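PDB 2ZZR: unsaturated glucuronyl hydrolase from Streptococcus agalactiae, which hydrolyses unsaturated disaccharides of chondroitin, hyaluronan and heparin, releasing the 4,5-unsaturated uronic acid by cleaving (1->3) or (1->4) glycosidic bonds. Local coordinates for residues A[355-363]-A[372-383]. Numbering follows the deposited sequence.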
ATOM      1  N   ARG A 355       8.076 -19.383   3.552  1.00 21.08           N
ATOM      2  CA  ARG A 355       6.638 -19.211   3.319  1.00 20.18           C
ATOM      3  C   ARG A 355       6.247 -17.756   3.602  1.00 19.31           C
ATOM      4  O   ARG A 355       6.895 -17.087   4.412  1.00 19.07           O
ATOM      5  CB  ARG A 355       5.810 -20.152   4.204  1.00 20.43           C
ATOM      6  CG  ARG A 355       5.931 -21.646   3.878  1.00 21.45           C
ATOM      7  CD  ARG A 355       5.065 -22.090   2.717  1.00 22.32           C
ATOM      8  NE  ARG A 355       3.633 -22.085   3.029  1.00 23.32           N
ATOM      9  CZ  ARG A 355       2.693 -22.598   2.244  1.00 22.86           C
ATOM     10  NH1 ARG A 355       1.418 -22.544   2.606  1.00 23.33           N
ATOM     11  NH2 ARG A 355       3.023 -23.171   1.093  1.00 23.40           N
ATOM     12  N   PRO A 356       5.194 -17.260   2.921  1.00 18.54           N
ATOM     13  CA  PRO A 356       4.702 -15.914   3.186  1.00 18.01           C
ATOM     14  C   PRO A 356       3.689 -15.919   4.333  1.00 17.78           C
ATOM     15  O   PRO A 356       3.278 -16.985   4.789  1.00 17.85           O
ATOM     16  CB  PRO A 356       4.003 -15.547   1.877  1.00 18.13           C
ATOM     17  CG  PRO A 356       3.460 -16.840   1.381  1.00 18.01           C
ATOM     18  CD  PRO A 356       4.413 -17.926   1.861  1.00 18.65           C
ATOM     19  N   LEU A 357       3.294 -14.738   4.794  1.00 17.43           N
ATOM     20  CA  LEU A 357       2.249 -14.633   5.806  1.00 17.20           C
ATOM     21  C   LEU A 357       0.881 -14.883   5.190  1.00 17.08           C
ATOM     22  O   LEU A 357      -0.020 -15.431   5.838  1.00 17.03           O
ATOM     23  CB  LEU A 357       2.280 -13.246   6.462  1.00 16.92           C
ATOM     24  CG  LEU A 357       3.593 -12.748   7.072  1.00 17.05           C
ATOM     25  CD1 LEU A 357       3.361 -11.437   7.786  1.00 16.52           C
ATOM     26  CD2 LEU A 357       4.187 -13.794   8.034  1.00 17.66           C
ATOM     27  N   LEU A 358       0.745 -14.482   3.927  1.00 17.00           N
ATOM     28  CA  LEU A 358      -0.527 -14.453   3.224  1.00 17.45           C
ATOM     29  C   LEU A 358      -0.352 -15.056   1.830  1.00 17.79           C
ATOM     30  O   LEU A 358       0.578 -14.701   1.108  1.00 17.80           O
ATOM     31  CB  LEU A 358      -1.015 -12.997   3.120  1.00 17.44           C
ATOM     32  CG  LEU A 358      -2.391 -12.673   2.521  1.00 17.52           C
ATOM     33  CD1 LEU A 358      -3.536 -13.127   3.417  1.00 17.76           C
ATOM     34  CD2 LEU A 358      -2.504 -11.173   2.241  1.00 17.25           C
ATOM     35  N   LEU A 359      -1.251 -15.966   1.467  1.00 18.34           N
ATOM     36  CA  LEU A 359      -1.190 -16.648   0.178  1.00 18.80           C
ATOM     37  C   LEU A 359      -2.100 -15.989  -0.856  1.00 18.59           C
ATOM     38  O   LEU A 359      -2.889 -15.107  -0.525  1.00 18.43           O
ATOM     39  CB  LEU A 359      -1.567 -18.124   0.345  1.00 19.31           C
ATOM     40  CG  LEU A 359      -0.735 -18.986   1.305  1.00 20.69           C
ATOM     41  CD1 LEU A 359      -1.422 -20.326   1.572  1.00 23.14           C
ATOM     42  CD2 LEU A 359       0.674 -19.200   0.786  1.00 22.28           C
ATOM     43  N   HIS A 360      -1.967 -16.424  -2.108  1.00 18.42           N
ATOM     44  CA  HIS A 360      -2.883 -16.077  -3.197  1.00 18.37           C
ATOM     45  C   HIS A 360      -2.926 -14.591  -3.567  1.00 17.87           C
ATOM     46  O   HIS A 360      -3.995 -13.984  -3.635  1.00 16.96           O
ATOM     47  CB  HIS A 360      -4.290 -16.653  -2.946  1.00 18.69           C
ATOM     48  CG  HIS A 360      -4.284 -18.101  -2.560  1.00 20.58           C
ATOM     49  ND1 HIS A 360      -3.913 -19.101  -3.436  1.00 22.21           N
ATOM     50  CD2 HIS A 360      -4.591 -18.715  -1.393  1.00 21.89           C
ATOM     51  CE1 HIS A 360      -3.997 -20.270  -2.825  1.00 22.82           C
ATOM     52  NE2 HIS A 360      -4.405 -20.064  -1.584  1.00 23.25           N
ATOM     53  N   GLY A 361      -1.745 -14.025  -3.798  1.00 17.58           N
ATOM     54  CA  GLY A 361      -1.619 -12.698  -4.399  1.00 17.39           C
ATOM     55  C   GLY A 361      -1.276 -12.831  -5.873  1.00 17.66           C
ATOM     56  O   GLY A 361      -0.980 -13.933  -6.350  1.00 17.77           O
ATOM     57  N   VAL A 362      -1.349 -11.715  -6.594  1.00 17.35           N
ATOM     58  CA  VAL A 362      -0.866 -11.635  -7.973  1.00 17.48           C
ATOM     59  C   VAL A 362      -0.042 -10.365  -8.123  1.00 17.90           C
ATOM     60  O   VAL A 362      -0.540  -9.257  -7.916  1.00 17.96           O
ATOM     61  CB  VAL A 362      -2.011 -11.670  -9.021  1.00 17.37           C
ATOM     62  CG1 VAL A 362      -1.465 -11.423 -10.437  1.00 16.87           C
ATOM     63  CG2 VAL A 362      -2.736 -13.009  -8.981  1.00 17.04           C
ATOM     64  N   TYR A 363       1.231 -10.546  -8.459  1.00 18.14           N
ATOM     65  CA  TYR A 363       2.154  -9.437  -8.642  1.00 18.33           C
ATOM     66  C   TYR A 363       1.936  -8.771 -10.006  1.00 19.04           C
ATOM     67  O   TYR A 363       1.476  -7.631 -10.074  1.00 18.29           O
ATOM     68  CB  TYR A 363       3.591  -9.931  -8.443  1.00 18.04           C
ATOM     69  CG  TYR A 363       4.709  -8.917  -8.598  1.00 17.79           C
ATOM     70  CD1 TYR A 363       4.466  -7.539  -8.624  1.00 17.82           C
ATOM     71  CD2 TYR A 363       6.032  -9.347  -8.686  1.00 16.93           C
ATOM     72  CE1 TYR A 363       5.514  -6.626  -8.752  1.00 17.56           C
ATOM     73  CE2 TYR A 363       7.075  -8.450  -8.812  1.00 16.96           C
ATOM     74  CZ  TYR A 363       6.815  -7.096  -8.843  1.00 17.72           C
ATOM     75  OH  TYR A 363       7.860  -6.209  -8.964  1.00 18.59           O
ATOM     76  N   ASP A 372      -0.573 -16.030  -8.364  1.00 21.34           N
ATOM     77  CA  ASP A 372      -1.046 -16.939  -7.310  1.00 21.54           C
ATOM     78  C   ASP A 372       0.116 -17.345  -6.404  1.00 21.02           C
ATOM     79  O   ASP A 372       0.427 -18.534  -6.217  1.00 21.30           O
ATOM     80  CB  ASP A 372      -1.795 -18.153  -7.884  1.00 22.09           C
ATOM     81  CG  ASP A 372      -2.591 -18.902  -6.831  1.00 24.07           C
ATOM     82  OD1 ASP A 372      -2.947 -18.298  -5.794  1.00 26.37           O
ATOM     83  OD2 ASP A 372      -2.861 -20.106  -7.036  1.00 25.68           O
ATOM     84  N   GLU A 373       0.759 -16.318  -5.860  1.00 19.94           N
ATOM     85  CA  GLU A 373       1.906 -16.453  -4.982  1.00 19.05           C
ATOM     86  C   GLU A 373       1.744 -15.464  -3.834  1.00 18.66           C
ATOM     87  O   GLU A 373       1.038 -14.466  -3.967  1.00 18.52           O
ATOM     88  CB  GLU A 373       3.188 -16.112  -5.741  1.00 19.07           C
ATOM     89  CG  GLU A 373       3.516 -17.048  -6.905  1.00 19.24           C
ATOM     90  CD  GLU A 373       4.135 -18.365  -6.460  1.00 21.06           C
ATOM     91  OE1 GLU A 373       4.365 -19.226  -7.339  1.00 21.52           O
ATOM     92  OE2 GLU A 373       4.404 -18.540  -5.249  1.00 19.35           O
ATOM     93  N   GLY A 374       2.404 -15.735  -2.714  1.00 17.95           N
ATOM     94  CA  GLY A 374       2.543 -14.728  -1.676  1.00 17.18           C
ATOM     95  C   GLY A 374       3.407 -13.589  -2.191  1.00 16.71           C
ATOM     96  O   GLY A 374       4.244 -13.775  -3.085  1.00 16.73           O
ATOM     97  N   ASN A 375       3.194 -12.397  -1.649  1.00 15.85           N
ATOM     98  CA  ASN A 375       4.083 -11.279  -1.943  1.00 15.32           C
ATOM     99  C   ASN A 375       4.312 -10.438  -0.693  1.00 15.16           C
ATOM    100  O   ASN A 375       3.518 -10.488   0.257  1.00 14.91           O
ATOM    101  CB  ASN A 375       3.625 -10.457  -3.165  1.00 15.30           C
ATOM    102  CG  ASN A 375       2.198  -9.931  -3.039  1.00 15.52           C
ATOM    103  OD1 ASN A 375       1.342 -10.187  -3.892  1.00 16.55           O
ATOM    104  ND2 ASN A 375       1.945  -9.178  -1.987  1.00 14.51           N
ATOM    105  N   ILE A 376       5.413  -9.700  -0.683  1.00 14.70           N
ATOM    106  CA  ILE A 376       5.875  -9.089   0.562  1.00 14.14           C
ATOM    107  C   ILE A 376       5.046  -7.870   0.987  1.00 14.09           C
ATOM    108  O   ILE A 376       4.896  -7.615   2.185  1.00 13.49           O
ATOM    109  CB  ILE A 376       7.404  -8.812   0.547  1.00 14.28           C
ATOM    110  CG1 ILE A 376       7.935  -8.496   1.958  1.00 14.61           C
ATOM    111  CG2 ILE A 376       7.773  -7.726  -0.480  1.00 13.63           C
ATOM    112  CD1 ILE A 376       7.663  -9.611   2.990  1.00 14.35           C
ATOM    113  N   TRP A 377       4.498  -7.133   0.021  1.00 13.71           N
ATOM    114  CA  TRP A 377       3.605  -6.015   0.379  1.00 13.30           C
ATOM    115  C   TRP A 377       2.254  -6.525   0.903  1.00 13.34           C
ATOM    116  O   TRP A 377       1.678  -5.943   1.823  1.00 12.87           O
ATOM    117  CB  TRP A 377       3.427  -5.018  -0.783  1.00 13.27           C
ATOM    118  CG  TRP A 377       2.873  -5.643  -2.018  1.00 13.02           C
ATOM    119  CD1 TRP A 377       1.563  -5.693  -2.401  1.00 12.98           C
ATOM    120  CD2 TRP A 377       3.618  -6.321  -3.037  1.00 13.23           C
ATOM    121  NE1 TRP A 377       1.445  -6.368  -3.602  1.00 13.65           N
ATOM    122  CE2 TRP A 377       2.693  -6.759  -4.012  1.00 13.27           C
ATOM    123  CE3 TRP A 377       4.981  -6.602  -3.218  1.00 13.97           C
ATOM    124  CZ2 TRP A 377       3.086  -7.463  -5.155  1.00 13.71           C
ATOM    125  CZ3 TRP A 377       5.370  -7.305  -4.354  1.00 13.40           C
ATOM    126  CH2 TRP A 377       4.423  -7.731  -5.301  1.00 13.21           C
ATOM    127  N   GLY A 378       1.763  -7.621   0.329  1.00 12.78           N
ATOM    128  CA  GLY A 378       0.553  -8.277   0.827  1.00 12.89           C
ATOM    129  C   GLY A 378       0.754  -8.771   2.249  1.00 13.07           C
ATOM    130  O   GLY A 378      -0.118  -8.594   3.101  1.00 12.80           O
ATOM    131  N   ASP A 379       1.913  -9.373   2.510  1.00 13.10           N
ATOM    132  CA  ASP A 379       2.273  -9.788   3.871  1.00 13.39           C
ATOM    133  C   ASP A 379       2.292  -8.590   4.809  1.00 13.66           C
ATOM    134  O   ASP A 379       1.718  -8.638   5.905  1.00 13.78           O
ATOM    135  CB  ASP A 379       3.654 -10.440   3.890  1.00 13.63           C
ATOM    136  CG  ASP A 379       3.653 -11.845   3.318  1.00 13.63           C
ATOM    137  OD1 ASP A 379       2.595 -12.328   2.856  1.00 13.48           O
ATOM    138  OD2 ASP A 379       4.736 -12.472   3.340  1.00 15.35           O
ATOM    139  N   TYR A 380       2.952  -7.521   4.363  1.00 13.27           N
ATOM    140  CA  TYR A 380       3.072  -6.313   5.156  1.00 13.27           C
ATOM    141  C   TYR A 380       1.696  -5.704   5.497  1.00 13.19           C
ATOM    142  O   TYR A 380       1.414  -5.430   6.671  1.00 12.96           O
ATOM    143  CB  TYR A 380       3.993  -5.250   4.511  1.00 13.09           C
ATOM    144  CG  TYR A 380       3.894  -3.993   5.330  1.00 13.00           C
ATOM    145  CD1 TYR A 380       2.985  -2.998   4.988  1.00 11.63           C
ATOM    146  CD2 TYR A 380       4.614  -3.856   6.519  1.00 13.51           C
ATOM    147  CE1 TYR A 380       2.823  -1.875   5.775  1.00 12.71           C
ATOM    148  CE2 TYR A 380       4.462  -2.725   7.319  1.00 14.12           C
ATOM    149  CZ  TYR A 380       3.554  -1.745   6.938  1.00 13.83           C
ATOM    150  OH  TYR A 380       3.357  -0.624   7.700  1.00 13.62           O
ATOM    151  N   TYR A 381       0.855  -5.481   4.484  1.00 12.73           N
ATOM    152  CA  TYR A 381      -0.440  -4.830   4.730  1.00 12.85           C
ATOM    153  C   TYR A 381      -1.422  -5.714   5.508  1.00 13.14           C
ATOM    154  O   TYR A 381      -2.257  -5.212   6.267  1.00 13.05           O
ATOM    155  CB  TYR A 381      -1.052  -4.275   3.433  1.00 12.60           C
ATOM    156  CG  TYR A 381      -0.267  -3.100   2.888  1.00 12.51           C
ATOM    157  CD1 TYR A 381      -0.177  -1.903   3.605  1.00 12.09           C
ATOM    158  CD2 TYR A 381       0.387  -3.181   1.652  1.00 12.48           C
ATOM    159  CE1 TYR A 381       0.557  -0.824   3.118  1.00 11.57           C
ATOM    160  CE2 TYR A 381       1.112  -2.109   1.157  1.00 11.65           C
ATOM    161  CZ  TYR A 381       1.188  -0.938   1.884  1.00 12.61           C
ATOM    162  OH  TYR A 381       1.912   0.115   1.397  1.00 12.31           O
ATOM    163  N   TYR A 382      -1.300  -7.027   5.336  1.00 12.92           N
ATOM    164  CA  TYR A 382      -2.071  -7.967   6.142  1.00 13.27           C
ATOM    165  C   TYR A 382      -1.707  -7.806   7.623  1.00 13.21           C
ATOM    166  O   TYR A 382      -2.585  -7.617   8.472  1.00 13.12           O
ATOM    167  CB  TYR A 382      -1.832  -9.403   5.656  1.00 13.49           C
ATOM    168  CG  TYR A 382      -2.371 -10.483   6.569  1.00 14.20           C
ATOM    169  CD1 TYR A 382      -3.742 -10.615   6.796  1.00 14.04           C
ATOM    170  CD2 TYR A 382      -1.503 -11.385   7.191  1.00 14.68           C
ATOM    171  CE1 TYR A 382      -4.237 -11.612   7.633  1.00 15.74           C
ATOM    172  CE2 TYR A 382      -1.989 -12.393   8.026  1.00 15.57           C
ATOM    173  CZ  TYR A 382      -3.354 -12.494   8.243  1.00 14.56           C
ATOM    174  OH  TYR A 382      -3.850 -13.485   9.062  1.00 16.17           O
ATOM    175  N   LEU A 383      -0.414  -7.858   7.930  1.00 13.03           N
ATOM    176  CA  LEU A 383       0.038  -7.661   9.307  1.00 13.07           C
ATOM    177  C   LEU A 383      -0.270  -6.244   9.824  1.00 12.82           C
ATOM    178  O   LEU A 383      -0.641  -6.075  10.983  1.00 12.89           O
ATOM    179  CB  LEU A 383       1.520  -8.006   9.460  1.00 13.34           C
ATOM    180  CG  LEU A 383       2.109  -8.008  10.873  1.00 14.06           C
ATOM    181  CD1 LEU A 383       1.321  -8.940  11.796  1.00 15.37           C
ATOM    182  CD2 LEU A 383       3.580  -8.406  10.815  1.00 13.74           C
TER
HETATM  183  O   HOH W   1       1.184 -12.195   0.368  1.00 16.21           O
HETATM  184  O   HOH W   2      -0.251 -18.526  -3.021  1.00 21.64           O
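The buried carboxylate of Asp379 grips two consecutive backbone amides: OD2 accepts Leu357 N at 3.1 Å, nearly straight, and OD1 accepts Leu358 N at 3.0 Å on a more bent path. Both donors come from above the carboxylate plane. Leu357 lays its CB and CG against Asp379 CG and reaches Leu383 CB with CD1. Leu358 has CG anti to its backbone N (chi1 -175°), sending CD2 to Gly378 O and Tyr382 CB while CD1 sits over one face of the Tyr382 ring. A water ties Asp379 OD1 to Leu358 O and to Asn375 N, at the N-cap position just before the helix. Farther along, His360 ND1 meets the syn lone pair of Asp372 OD1 at 2.7 Å, ring and carboxylate being 23° from coplanar. Next to it Gly361 N donates to Glu373 O and Glu373 N to Gly361 O, an antiparallel hydrogen-bonded pair where Asp372 and Glu373 form a G1 beta bulge. Tyr363 then takes the edge of Trp377 on its face, a T-shaped pair with CD1 3.3 Å from Trp377 CH2. Arg246, probably a substrate-binding residue, borders Trp377 and donates hydrogen bonds to Val362 O and Tyr363 O, so this end probably lies beside the substrate site. Asp379 OD2 is also hydrogen-bonded to Tyr60 OH. Helix 376-390 of the alpha barrel packs against helices 70-84 and 304-318, while Leu357 and Tyr382 lean on helix 25-46.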